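Long-range contacts in uncharacterized protein (Actinomyces odontolyticus, PDB 4MJG), which is of unknown function but belongs to the DUF4853 family and is probably made as a membrane-anchored bacterial lipoprotein: residues S17-I22 and P138-L143; G42-M47 and Y68-P73; P50-C55 and G147-P152; M75-L80 and A105-Q110; G160-I165 and T178-A183. One frame throughout, in Å; residues are numbered along the deposited sequence.

Contact 1 (S17-I22 and P138-L143); sequences SIEEYI and PTNKPL
Glu-19 reaches from the first turn of helix 18-24 to the side chains of Thr-139 and Lys-141, crossing each at about a right angle. Its CG stands anti to the carbonyl carbon (chi1 -65°), and a bend further out at chi2 turns the carboxylate onto the loop. There OE1 receives a hydrogen bond from Thr-139 OG1 at 3.2 Å, the hydroxyl coming from above the carboxylate plane. OE2 abuts the CG and CE methylenes of Lys-141, but Lys-141 NZ stays 4.2 Å from Glu-19 OE2, too far for a salt bridge, though the opposite charges probably still attract. With an alanine here, the hydroxyl of Thr-139 would probably lose its acceptor and Lys-141 its nearby negative charge.

Threonine suits the loop because its hydroxyl works twice: it donates to Glu-19 while OG1 accepts from Lys-141 N at 3.1 Å. Its carbon side is used as well, Thr-139 CB lying 3.8 Å from Ile-18 CG2, a branch whose residue also packs on Tyr-63 and Val-65 of the sheet. The backbones join too, Ile-18 N donating to Pro-138 O at 3.2 Å. Ser-17 OG in turn caps the helix by accepting from Glu-20 N. The arrangement is that of a serine N-cap docked at the protein surface against a loop folded into an ST turn.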
# COMPACT_ATOMS: atom_id res chain seq x y z
N SER A 17 15.12 4.76 9.14
CA SER A 17 15.63 5.13 7.83
C SER A 17 14.80 4.49 6.73
O SER A 17 14.16 3.45 6.94
CB SER A 17 17.09 4.72 7.66
OG SER A 17 17.20 3.32 7.44
N ILE A 18 14.80 5.11 5.56
CA ILE A 18 14.13 4.58 4.38
C ILE A 18 14.45 3.10 4.14
O ILE A 18 13.55 2.32 3.83
CB ILE A 18 14.47 5.42 3.11
CG1 ILE A 18 13.72 4.90 1.88
CG2 ILE A 18 15.97 5.46 2.85
CD1 ILE A 18 12.21 5.02 1.97
N GLU A 19 15.71 2.73 4.32
CA GLU A 19 16.16 1.36 4.09
C GLU A 19 15.59 0.40 5.13
O GLU A 19 15.23 -0.73 4.80
CB GLU A 19 17.68 1.30 4.09
CG GLU A 19 18.33 2.06 2.94
CD GLU A 19 19.50 2.92 3.39
OE1 GLU A 19 19.27 3.87 4.18
OE2 GLU A 19 20.64 2.65 2.95
N GLU A 20 15.53 0.85 6.38
CA GLU A 20 14.94 0.06 7.46
C GLU A 20 13.45 -0.13 7.23
O GLU A 20 12.90 -1.20 7.51
CB GLU A 20 15.17 0.75 8.81
CG GLU A 20 14.58 0.05 10.03
CD GLU A 20 15.37 -1.17 10.47
OE1 GLU A 20 16.34 -1.56 9.79
OE2 GLU A 20 15.01 -1.76 11.52
N TYR A 21 12.81 0.91 6.70
CA TYR A 21 11.37 0.88 6.44
C TYR A 21 11.04 -0.08 5.31
O TYR A 21 10.12 -0.90 5.41
CB TYR A 21 10.89 2.28 6.09
CG TYR A 21 9.39 2.46 6.16
CD1 TYR A 21 8.58 2.22 5.05
CD2 TYR A 21 8.78 2.91 7.33
CE1 TYR A 21 7.21 2.41 5.11
CE2 TYR A 21 7.41 3.10 7.40
CZ TYR A 21 6.63 2.85 6.30
OH TYR A 21 5.27 3.05 6.38
N ILE A 22 11.81 0.02 4.23
CA ILE A 22 11.67 -0.90 3.10
C ILE A 22 11.86 -2.35 3.55
O ILE A 22 11.09 -3.24 3.18
CB ILE A 22 12.68 -0.55 1.98
CG1 ILE A 22 12.23 0.74 1.27
CG2 ILE A 22 12.80 -1.68 0.98
CD1 ILE A 22 13.27 1.34 0.36
N PRO A 138 14.13 9.78 6.87
CA PRO A 138 15.51 10.24 6.78
C PRO A 138 16.44 9.15 6.27
O PRO A 138 16.04 7.99 6.18
CB PRO A 138 15.84 10.59 8.22
CG PRO A 138 15.03 9.63 9.02
CD PRO A 138 13.76 9.43 8.25
N THR A 139 17.67 9.54 5.93
CA THR A 139 18.70 8.59 5.54
C THR A 139 20.09 9.23 5.59
O THR A 139 20.22 10.44 5.44
CB THR A 139 18.47 8.04 4.12
OG1 THR A 139 19.43 7.01 3.84
CG2 THR A 139 18.57 9.15 3.07
N ASN A 140 21.10 8.40 5.78
CA ASN A 140 22.49 8.85 5.69
C ASN A 140 23.04 8.75 4.25
O ASN A 140 24.20 9.07 4.01
CB ASN A 140 23.38 8.04 6.65
CG ASN A 140 23.43 6.56 6.31
OD1 ASN A 140 22.72 6.08 5.42
ND2 ASN A 140 24.27 5.83 7.03
N LYS A 141 22.19 8.31 3.32
CA LYS A 141 22.59 8.13 1.93
C LYS A 141 22.33 9.40 1.13
O LYS A 141 21.62 10.28 1.59
CB LYS A 141 21.81 6.96 1.31
CG LYS A 141 21.92 5.64 2.06
CD LYS A 141 23.35 5.13 2.12
CE LYS A 141 23.41 3.76 2.78
NZ LYS A 141 24.80 3.36 3.13
N PRO A 142 22.92 9.50 -0.08
CA PRO A 142 22.72 10.68 -0.91
C PRO A 142 21.26 10.96 -1.22
O PRO A 142 20.49 10.03 -1.44
CB PRO A 142 23.47 10.34 -2.20
CG PRO A 142 24.54 9.41 -1.77
CD PRO A 142 23.93 8.59 -0.67
N LEU A 143 20.90 12.24 -1.24
CA LEU A 143 19.55 12.68 -1.59
C LEU A 143 19.47 12.81 -3.11
O LEU A 143 20.47 12.67 -3.80
CB LEU A 143 19.21 14.00 -0.90
CG LEU A 143 18.89 13.97 0.60
CD1 LEU A 143 19.80 13.05 1.40
CD2 LEU A 143 18.95 15.38 1.17

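Contact 2 (G42-M47 and Y68-P73); sequences GELTVM and YTTVAP
The carbonyl O of Val-71 takes a hydrogen bond of 2.8 Å from Thr-45 N, and Leu-44 CA brings a C-H to the same oxygen. Thr-45 O answers by accepting from Val-71 N, also at 2.8 Å. These two bonds define Thr-45 and Val-71 as an antiparallel hydrogen-bonded pair; Val-46 and Thr-70 form the non-hydrogen-bonded pair next to it, and Met-47 N continues the ladder to Thr-69 O.

Leu-44 spreads its two methyls on the face shared with Val-46 and Thr-70. CD1 lies 3.6 Å from Thr-70 OG1, while CD2 touches the small methyl of Ala-72, CB, at 3.8 Å. Ala-37 of helix 34-40 also packs on Leu-44, and the branched alkyl group suits a place between sheet and helix. Shortened to an alanine, this side chain would probably leave a gap between Thr-70, Ala-72 and that helix.

Further along, Val-46 CG1, anti to the backbone N (chi1 -177°), meets the edge of the Tyr-68 ring at CD1, 3.8 Å away; the phenol OH bonds to Pro-152 O. On the other face selenomethionine Met-47 rests its CB and CG on Val-71 CG2. The ladder belongs to the beta hairpin of strands 44-55 and 62-73, neighbouring strands in the interior of the large antiparallel sheet.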
# COMPACT_ATOMS: atom_id res chain seq x y z
N GLY A 42 -11.00 -14.80 -3.19
CA GLY A 42 -10.14 -14.81 -4.36
C GLY A 42 -8.76 -14.21 -4.15
O GLY A 42 -8.09 -14.50 -3.16
N GLU A 43 -8.36 -13.36 -5.09
CA GLU A 43 -6.96 -13.05 -5.31
C GLU A 43 -6.75 -11.58 -5.62
O GLU A 43 -7.68 -10.87 -6.02
CB GLU A 43 -6.44 -13.89 -6.48
CG GLU A 43 -7.26 -13.76 -7.76
CD GLU A 43 -6.89 -14.78 -8.84
OE1 GLU A 43 -6.31 -15.84 -8.50
OE2 GLU A 43 -7.18 -14.52 -10.02
N LEU A 44 -5.52 -11.13 -5.43
CA LEU A 44 -5.12 -9.77 -5.79
C LEU A 44 -4.41 -9.75 -7.14
O LEU A 44 -3.65 -10.66 -7.46
CB LEU A 44 -4.17 -9.19 -4.74
CG LEU A 44 -4.70 -8.94 -3.33
CD1 LEU A 44 -3.57 -8.55 -2.40
CD2 LEU A 44 -5.77 -7.87 -3.33
N THR A 45 -4.67 -8.72 -7.93
CA THR A 45 -3.94 -8.45 -9.16
C THR A 45 -2.92 -7.35 -8.87
O THR A 45 -3.25 -6.37 -8.20
CB THR A 45 -4.89 -7.96 -10.27
OG1 THR A 45 -5.93 -8.92 -10.45
CG2 THR A 45 -4.14 -7.78 -11.58
N VAL A 46 -1.69 -7.50 -9.35
CA VAL A 46 -0.66 -6.49 -9.09
C VAL A 46 -0.74 -5.40 -10.16
O VAL A 46 -0.33 -5.61 -11.31
CB VAL A 46 0.75 -7.11 -9.04
CG1 VAL A 46 1.79 -6.06 -8.70
CG2 VAL A 46 0.79 -8.25 -8.03
N MSE A 47 -1.26 -4.25 -9.75
CA MSE A 47 -1.54 -3.13 -10.66
C MSE A 47 -0.32 -2.28 -10.86
O MSE A 47 -0.13 -1.71 -11.94
CB MSE A 47 -2.64 -2.24 -10.06
CG MSE A 47 -3.80 -1.98 -11.00
SE MSE A 47 -3.23 -0.82 -12.49
CE MSE A 47 -3.19 0.84 -11.42
N TYR A 68 3.53 -1.52 -3.36
CA TYR A 68 2.79 -2.19 -4.42
C TYR A 68 1.38 -1.67 -4.44
O TYR A 68 0.83 -1.29 -3.40
CB TYR A 68 2.76 -3.70 -4.20
CG TYR A 68 4.02 -4.41 -4.62
CD1 TYR A 68 4.18 -4.90 -5.92
CD2 TYR A 68 5.05 -4.62 -3.72
CE1 TYR A 68 5.33 -5.55 -6.31
CE2 TYR A 68 6.20 -5.27 -4.10
CZ TYR A 68 6.34 -5.73 -5.39
OH TYR A 68 7.49 -6.38 -5.76
N THR A 69 0.79 -1.64 -5.63
CA THR A 69 -0.62 -1.34 -5.77
C THR A 69 -1.28 -2.64 -6.20
O THR A 69 -0.92 -3.19 -7.23
CB THR A 69 -0.86 -0.25 -6.82
OG1 THR A 69 -0.16 0.95 -6.44
CG2 THR A 69 -2.35 0.04 -6.95
N THR A 70 -2.20 -3.15 -5.38
CA THR A 70 -2.91 -4.39 -5.71
C THR A 70 -4.40 -4.15 -5.80
O THR A 70 -4.94 -3.25 -5.16
CB THR A 70 -2.64 -5.51 -4.68
OG1 THR A 70 -3.12 -5.12 -3.38
CG2 THR A 70 -1.17 -5.81 -4.60
N VAL A 71 -5.06 -4.98 -6.61
CA VAL A 71 -6.47 -4.80 -6.92
C VAL A 71 -7.25 -6.07 -6.65
O VAL A 71 -6.91 -7.14 -7.16
CB VAL A 71 -6.65 -4.38 -8.40
CG1 VAL A 71 -8.12 -4.30 -8.77
CG2 VAL A 71 -5.98 -3.04 -8.64
N ALA A 72 -8.31 -5.95 -5.84
CA ALA A 72 -9.21 -7.05 -5.56
C ALA A 72 -10.54 -6.77 -6.23
O ALA A 72 -10.81 -5.63 -6.61
CB ALA A 72 -9.41 -7.19 -4.06
N PRO A 73 -11.39 -7.79 -6.39
CA PRO A 73 -12.73 -7.52 -6.93
C PRO A 73 -13.56 -6.65 -5.99
O PRO A 73 -13.23 -6.53 -4.80
CB PRO A 73 -13.34 -8.92 -7.09
CG PRO A 73 -12.16 -9.84 -7.16
CD PRO A 73 -11.14 -9.24 -6.25

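Contact 3 (P50-C55 and G147-P152); sequences PYVQVC and GQFVLP
Val-52 sends one methyl to each of two hydrophobic residues of the 147-152 loop. With CG1 anti to the backbone N (chi1 177°), the two branches fork: CG1 comes within 4.0 Å of Phe-149 CD2, approaching the ring obliquely, and CG2 lies at the same 4.0 Å from Leu-151 CD2. A beta-branched residue suits this spot, since its two methyls serve two neighbours from a single strand position.

Phe-149 and Leu-151 hold similar first torsions, with CG anti to the carbonyl carbon (chi1 -55° and -69°). Both side chains point to the strand, while Val-150 between them points away, an alternation typical of extended chain. The phenylalanine crosses Val-52 at about a right angle; one face of its ring is covered by Gln-148 CG, and Tyr-63 meets it edge-to-face. Leu-151 divides its methyls as well. While CD2 attends to Val-52, CD1 reaches back to Pro-50, 3.4 Å from Pro-50 O and 4.3 Å from its CG. Ile-22 of helix 18-24 also packs on this leucine.

All of the side-chain pairing here is apolar, so the loop is held to the strand by shape and by the burial of hydrocarbon, with no hydrogen bond between the two segments to set a register.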
# COMPACT_ATOMS: atom_id res chain seq x y z
N PRO A 50 6.31 -1.04 -6.62
CA PRO A 50 6.71 -0.02 -5.67
C PRO A 50 7.87 0.80 -6.21
O PRO A 50 8.62 0.35 -7.08
CB PRO A 50 7.17 -0.84 -4.47
CG PRO A 50 7.74 -2.07 -5.08
CD PRO A 50 6.85 -2.36 -6.26
N TYR A 51 8.00 2.01 -5.68
CA TYR A 51 9.07 2.90 -6.08
C TYR A 51 9.33 3.90 -4.97
O TYR A 51 8.50 4.10 -4.08
CB TYR A 51 8.72 3.61 -7.39
CG TYR A 51 7.46 4.44 -7.33
CD1 TYR A 51 6.22 3.86 -7.57
CD2 TYR A 51 7.50 5.81 -7.05
CE1 TYR A 51 5.05 4.61 -7.52
CE2 TYR A 51 6.34 6.57 -7.00
CZ TYR A 51 5.12 5.97 -7.24
OH TYR A 51 3.97 6.71 -7.19
N VAL A 52 10.50 4.53 -5.02
CA VAL A 52 10.91 5.52 -4.04
C VAL A 52 10.91 6.88 -4.72
O VAL A 52 11.18 6.97 -5.92
CB VAL A 52 12.31 5.20 -3.49
CG1 VAL A 52 12.78 6.26 -2.51
CG2 VAL A 52 12.31 3.83 -2.83
N GLN A 53 10.59 7.93 -3.96
CA GLN A 53 10.71 9.29 -4.49
C GLN A 53 11.18 10.25 -3.41
O GLN A 53 11.03 10.00 -2.22
CB GLN A 53 9.39 9.76 -5.10
CG GLN A 53 8.22 9.84 -4.14
CD GLN A 53 6.96 10.38 -4.80
OE1 GLN A 53 6.60 9.98 -5.91
NE2 GLN A 53 6.28 11.29 -4.11
N VAL A 54 11.77 11.36 -3.85
CA VAL A 54 12.30 12.38 -2.96
C VAL A 54 11.15 13.04 -2.22
O VAL A 54 10.03 13.07 -2.70
CB VAL A 54 13.09 13.45 -3.76
CG1 VAL A 54 13.68 14.51 -2.84
CG2 VAL A 54 14.20 12.79 -4.57
N CYS A 55 11.44 13.55 -1.02
CA CYS A 55 10.46 14.32 -0.25
C CYS A 55 11.16 15.24 0.74
O CYS A 55 12.39 15.21 0.87
CB CYS A 55 9.51 13.39 0.52
SG CYS A 55 10.33 12.17 1.56
N GLY A 147 16.38 5.99 -6.97
CA GLY A 147 16.59 4.67 -7.56
C GLY A 147 17.71 3.86 -6.95
O GLY A 147 17.91 2.70 -7.31
N GLN A 148 18.47 4.45 -6.02
CA GLN A 148 19.58 3.75 -5.37
C GLN A 148 19.11 2.60 -4.48
O GLN A 148 19.87 1.66 -4.24
CB GLN A 148 20.46 4.73 -4.56
CG GLN A 148 19.83 5.24 -3.26
CD GLN A 148 20.66 6.33 -2.59
OE1 GLN A 148 21.72 6.06 -2.03
NE2 GLN A 148 20.17 7.57 -2.64
N PHE A 149 17.87 2.66 -4.00
CA PHE A 149 17.38 1.71 -2.99
C PHE A 149 16.73 0.48 -3.60
O PHE A 149 15.80 0.60 -4.39
CB PHE A 149 16.36 2.38 -2.09
CG PHE A 149 16.87 3.63 -1.44
CD1 PHE A 149 17.78 3.57 -0.39
CD2 PHE A 149 16.43 4.88 -1.87
CE1 PHE A 149 18.24 4.72 0.20
CE2 PHE A 149 16.89 6.03 -1.28
CZ PHE A 149 17.80 5.95 -0.24
N VAL A 150 17.21 -0.70 -3.21
CA VAL A 150 16.59 -1.95 -3.63
C VAL A 150 15.22 -2.06 -2.98
O VAL A 150 15.04 -1.64 -1.84
CB VAL A 150 17.43 -3.20 -3.25
CG1 VAL A 150 18.79 -3.15 -3.93
CG2 VAL A 150 17.57 -3.35 -1.74
N LEU A 151 14.28 -2.64 -3.71
CA LEU A 151 12.92 -2.83 -3.22
C LEU A 151 12.58 -4.32 -3.17
O LEU A 151 13.14 -5.10 -3.94
CB LEU A 151 11.94 -2.11 -4.14
CG LEU A 151 12.03 -0.58 -4.07
CD1 LEU A 151 11.47 0.06 -5.33
CD2 LEU A 151 11.31 -0.07 -2.83
N PRO A 152 11.67 -4.71 -2.27
CA PRO A 152 11.44 -6.13 -2.09
C PRO A 152 10.70 -6.74 -3.26
O PRO A 152 9.84 -6.08 -3.85
CB PRO A 152 10.58 -6.18 -0.83
CG PRO A 152 9.84 -4.90 -0.84
CD PRO A 152 10.72 -3.89 -1.50

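Contact 4 (M75-L80 and A105-Q110); sequences MSFERL and ATRGIQ
Arg-107, the first residue of the 105-110 segment to meet the helix, lies flat across the ring of Phe-77. Its CG is anti to the backbone N (chi1 -163°) and the chain stays extended to NE, which carries the aliphatic part over the aromatic face and lays the guanidinium over the CE2 and CD2 side of the ring. Arg-107 CD sits 3.5 Å from the centroid of the Phe-77 ring, only 15° off the normal, a CH-pi contact. Beyond it the guanidinium plane is almost parallel to the ring, 8° apart, with Phe-77 CE2 over one of its faces and 3.4 Å from Arg-107 CZ. Arginine serves well here because its methylenes can cover a ring while its N-H groups bond elsewhere, NE to Asp-98 O.

Gly-108 follows, its carbonyl O near the plane of the Phe-77 ring at the edge, 4.4 Å from CZ. A CB here would come close to Gln-110 NE2 as it is placed, which is consistent with a glycine.

Ile-109 again faces the helix. Its CG1 approaches Phe-77 CZ obliquely at 3.8 Å, and its CD1 reaches Leu-80 CG at 4.0 Å, the two aliphatic chains sliding past each other in opposite directions. Phe-77 and Leu-80, about one turn apart, thus present one side of helix 77-86 to the strand. Ser-76 is the N-cap just before that helix, its OG accepting from Arg-79 N.

The interface thus joins apolar packing to a flat guanidinium laid on an aromatic ring, and because stacking uses the face of that group, NE can still bond to Asp-98 O.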
# COMPACT_ATOMS: atom_id res chain seq x y z
N MSE A 75 -16.55 -4.71 -3.69
CA MSE A 75 -17.52 -5.00 -2.64
C MSE A 75 -18.16 -3.68 -2.29
O MSE A 75 -17.59 -2.63 -2.58
CB MSE A 75 -16.84 -5.68 -1.44
CG MSE A 75 -16.32 -4.74 -0.36
SE MSE A 75 -14.86 -5.59 0.65
CE MSE A 75 -15.93 -6.53 2.00
N SER A 76 -19.34 -3.72 -1.69
CA SER A 76 -20.04 -2.49 -1.33
C SER A 76 -19.17 -1.67 -0.37
O SER A 76 -18.49 -2.24 0.48
CB SER A 76 -21.40 -2.78 -0.70
OG SER A 76 -21.27 -3.25 0.63
N PHE A 77 -19.19 -0.35 -0.53
CA PHE A 77 -18.36 0.52 0.30
C PHE A 77 -18.63 0.32 1.79
O PHE A 77 -17.70 0.28 2.59
CB PHE A 77 -18.58 1.99 -0.07
CG PHE A 77 -17.64 2.92 0.64
CD1 PHE A 77 -16.34 3.07 0.20
CD2 PHE A 77 -18.05 3.62 1.77
CE1 PHE A 77 -15.46 3.90 0.86
CE2 PHE A 77 -17.18 4.46 2.43
CZ PHE A 77 -15.88 4.60 1.98
N GLU A 78 -19.90 0.18 2.15
CA GLU A 78 -20.31 -0.11 3.52
C GLU A 78 -19.62 -1.36 4.09
O GLU A 78 -19.20 -1.38 5.26
CB GLU A 78 -21.84 -0.26 3.56
CG GLU A 78 -22.46 -0.27 4.96
CD GLU A 78 -23.71 -1.13 5.03
OE1 GLU A 78 -24.54 -1.02 4.11
OE2 GLU A 78 -23.87 -1.90 6.01
N ARG A 79 -19.50 -2.39 3.26
CA ARG A 79 -18.87 -3.67 3.65
C ARG A 79 -17.35 -3.55 3.75
O ARG A 79 -16.71 -4.26 4.53
CB ARG A 79 -19.24 -4.78 2.65
N LEU A 80 -16.77 -2.66 2.95
CA LEU A 80 -15.33 -2.40 2.97
C LEU A 80 -14.92 -1.65 4.23
O LEU A 80 -13.92 -2.00 4.87
CB LEU A 80 -14.91 -1.58 1.75
CG LEU A 80 -13.42 -1.23 1.61
CD1 LEU A 80 -12.59 -2.48 1.38
CD2 LEU A 80 -13.20 -0.25 0.47
N ALA A 105 -15.39 8.57 -9.66
CA ALA A 105 -16.23 7.53 -9.07
C ALA A 105 -15.45 6.62 -8.12
O ALA A 105 -15.73 5.42 -8.01
CB ALA A 105 -16.93 6.71 -10.15
N THR A 106 -14.47 7.18 -7.41
CA THR A 106 -13.70 6.43 -6.42
C THR A 106 -13.85 7.05 -5.04
O THR A 106 -13.96 8.27 -4.91
CB THR A 106 -12.19 6.37 -6.77
OG1 THR A 106 -11.62 7.67 -6.62
CG2 THR A 106 -11.97 5.86 -8.19
N ARG A 107 -13.87 6.20 -4.01
CA ARG A 107 -13.97 6.66 -2.62
C ARG A 107 -12.94 5.95 -1.79
O ARG A 107 -12.84 4.72 -1.85
CB ARG A 107 -15.36 6.39 -2.05
CG ARG A 107 -15.66 7.17 -0.79
CD ARG A 107 -17.07 6.89 -0.29
NE ARG A 107 -17.37 7.61 0.94
CZ ARG A 107 -18.50 7.49 1.62
NH1 ARG A 107 -19.46 6.66 1.21
NH2 ARG A 107 -18.67 8.19 2.74
N GLY A 108 -12.19 6.71 -1.01
CA GLY A 108 -11.05 6.18 -0.29
C GLY A 108 -11.27 5.98 1.20
O GLY A 108 -12.01 6.72 1.84
N ILE A 109 -10.61 4.95 1.74
CA ILE A 109 -10.44 4.81 3.18
C ILE A 109 -8.93 4.77 3.43
O ILE A 109 -8.21 4.02 2.76
CB ILE A 109 -11.08 3.52 3.73
CG1 ILE A 109 -12.58 3.53 3.45
CG2 ILE A 109 -10.83 3.39 5.23
CD1 ILE A 109 -13.26 2.21 3.73
N GLN A 110 -8.47 5.58 4.37
CA GLN A 110 -7.06 5.67 4.68
C GLN A 110 -6.77 5.08 6.04
O GLN A 110 -7.56 5.22 6.97
CB GLN A 110 -6.61 7.14 4.66
CG GLN A 110 -6.72 7.81 3.30
CD GLN A 110 -8.12 8.30 3.01
OE1 GLN A 110 -8.71 9.05 3.81
NE2 GLN A 110 -8.67 7.88 1.87

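Contact 5 (G160-I165 and T178-A183); sequences GMHVTI and TLTTGA
His-162 belongs to a beta hairpin, in which strand 161-166 runs antiparallel beside strand 176-181, and its side chain reaches back to the partner segment. The route starts at CB, which lies 3.8 Å from Ala-183 CB. CG falls between the backbone N and the carbonyl carbon (chi1 80°), which turns the ring so that its edge faces Thr-180 O; CG itself lies near Gly-182 O and Ala-183 CB, and the latter makes an off-centre CH-pi contact with the ring. ND1 then donates to Thr-180 O at 2.9 Å, a bent bond arriving from above the carbonyl plane, and Gly-182 O is also close, 2.8 Å from His-162 ND1. Next, CE1 passes 3.4 Å from Thr-180 OG1, and NE2, at the tip, is 4.0 Å from that same hydroxyl oxygen. Histidine suits the place by adding a ring N-H to the backbone ladder: Thr-180 O also accepts from His-162 N, and the two donors come from opposite faces of the carbonyl plane.

Away from the histidine, Val-163 and Leu-179 share an apolar face, where CE of selenomethionine Met-161 also reaches Leu-179 CB at 3.8 Å. Thr-164, Thr-178 and Thr-180 lie on the histidine side, where their branched carbons suit a strand and their hydroxyls can bond one another. Thr-164 OG1 is hydrogen-bonded to Thr-178 OG1 at 2.6 Å, and weakly to Thr-180 OG1 at 3.3 Å.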
# COMPACT_ATOMS: atom_id res chain seq x y z
N GLY A 160 2.98 -14.76 2.85
CA GLY A 160 2.09 -15.93 2.79
C GLY A 160 1.54 -16.27 1.42
O GLY A 160 0.80 -17.24 1.27
N MSE A 161 1.92 -15.48 0.41
CA MSE A 161 1.33 -15.58 -0.92
C MSE A 161 2.36 -15.98 -1.93
O MSE A 161 3.56 -15.85 -1.68
CB MSE A 161 0.80 -14.20 -1.27
CG MSE A 161 -0.03 -13.60 -0.14
SE MSE A 161 -1.91 -13.54 -0.71
CE MSE A 161 -1.94 -11.68 -1.33
N HIS A 162 1.90 -16.48 -3.08
CA HIS A 162 2.79 -16.79 -4.20
C HIS A 162 2.22 -16.26 -5.52
O HIS A 162 1.01 -16.09 -5.68
CB HIS A 162 3.07 -18.30 -4.29
CG HIS A 162 1.98 -19.10 -4.94
ND1 HIS A 162 0.71 -19.19 -4.41
CD2 HIS A 162 1.98 -19.87 -6.05
CE1 HIS A 162 -0.03 -19.97 -5.18
NE2 HIS A 162 0.72 -20.40 -6.18
N VAL A 163 3.13 -16.01 -6.47
CA VAL A 163 2.78 -15.38 -7.74
C VAL A 163 2.22 -16.38 -8.73
O VAL A 163 2.84 -17.41 -9.01
CB VAL A 163 4.01 -14.72 -8.40
CG1 VAL A 163 3.62 -14.09 -9.73
CG2 VAL A 163 4.61 -13.67 -7.48
N THR A 164 1.06 -16.07 -9.28
CA THR A 164 0.49 -16.78 -10.42
C THR A 164 0.19 -15.75 -11.51
O THR A 164 0.37 -14.55 -11.29
CB THR A 164 -0.79 -17.54 -10.03
OG1 THR A 164 -1.66 -16.68 -9.27
CG2 THR A 164 -0.45 -18.75 -9.19
N ILE A 165 -0.27 -16.21 -12.67
CA ILE A 165 -0.62 -15.30 -13.76
C ILE A 165 -1.99 -15.66 -14.34
O ILE A 165 -2.24 -16.81 -14.68
CB ILE A 165 0.45 -15.29 -14.88
CG1 ILE A 165 0.92 -16.69 -15.23
CG2 ILE A 165 1.66 -14.48 -14.43
CD1 ILE A 165 2.04 -16.72 -16.25
N THR A 178 -0.91 -12.22 -10.71
CA THR A 178 -1.85 -12.32 -9.60
C THR A 178 -1.18 -12.95 -8.38
O THR A 178 -0.19 -13.67 -8.51
CB THR A 178 -3.06 -13.19 -9.99
OG1 THR A 178 -2.62 -14.50 -10.35
CG2 THR A 178 -3.81 -12.57 -11.17
N LEU A 179 -1.75 -12.68 -7.21
CA LEU A 179 -1.27 -13.25 -5.96
C LEU A 179 -2.34 -14.14 -5.36
O LEU A 179 -3.50 -13.73 -5.23
CB LEU A 179 -0.93 -12.14 -4.97
CG LEU A 179 0.15 -11.15 -5.41
CD1 LEU A 179 0.27 -10.02 -4.40
CD2 LEU A 179 1.48 -11.86 -5.59
N THR A 180 -1.96 -15.37 -5.01
CA THR A 180 -2.88 -16.30 -4.35
C THR A 180 -2.20 -16.93 -3.14
O THR A 180 -0.98 -17.15 -3.13
CB THR A 180 -3.39 -17.38 -5.32
OG1 THR A 180 -2.34 -17.76 -6.22
CG2 THR A 180 -4.58 -16.86 -6.11
N THR A 181 -3.00 -17.22 -2.12
CA THR A 181 -2.50 -17.68 -0.82
C THR A 181 -1.79 -19.04 -0.91
O THR A 181 -2.15 -19.88 -1.74
CB THR A 181 -3.65 -17.78 0.21
OG1 THR A 181 -4.67 -18.64 -0.30
CG2 THR A 181 -4.25 -16.40 0.49
N GLY A 182 -0.79 -19.23 -0.06
CA GLY A 182 0.02 -20.45 -0.06
C GLY A 182 1.32 -20.26 -0.81
O GLY A 182 1.39 -19.47 -1.75
N ALA A 183 2.36 -20.99 -0.38
CA ALA A 183 3.68 -20.97 -1.01
C ALA A 183 4.30 -19.57 -1.01
O ALA A 183 5.50 -19.42 -1.24
CB ALA A 183 3.61 -21.53 -2.43

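In the fold
Contacts 2 and 5 are ladders of the same antiparallel sheet, joined where strands 44-55 and 176-181 pair through Leu-44 O and Leu-179 N. Contact 2 lies inside the sheet, whereas contact 5 uses its outermost strand 161-166 and adds hydroxyl and imidazole bonds to the ladder. Contacts 3 and 4 attach other elements to the sheet largely by apolar packing, joined in contact 4 by an arginine laid on a phenylalanine ring: a loop to strand 44-55 and, in the more buried case, helix 77-86 to strand 107-113. Contact 1, at the surface, rests on a carboxylate-hydroxyl bond and a backbone bond, and adjoins contact 3 through Ile-18 and Phe-149. Tyr-68 ties contacts 2 and 3 by bonding to Pro-152.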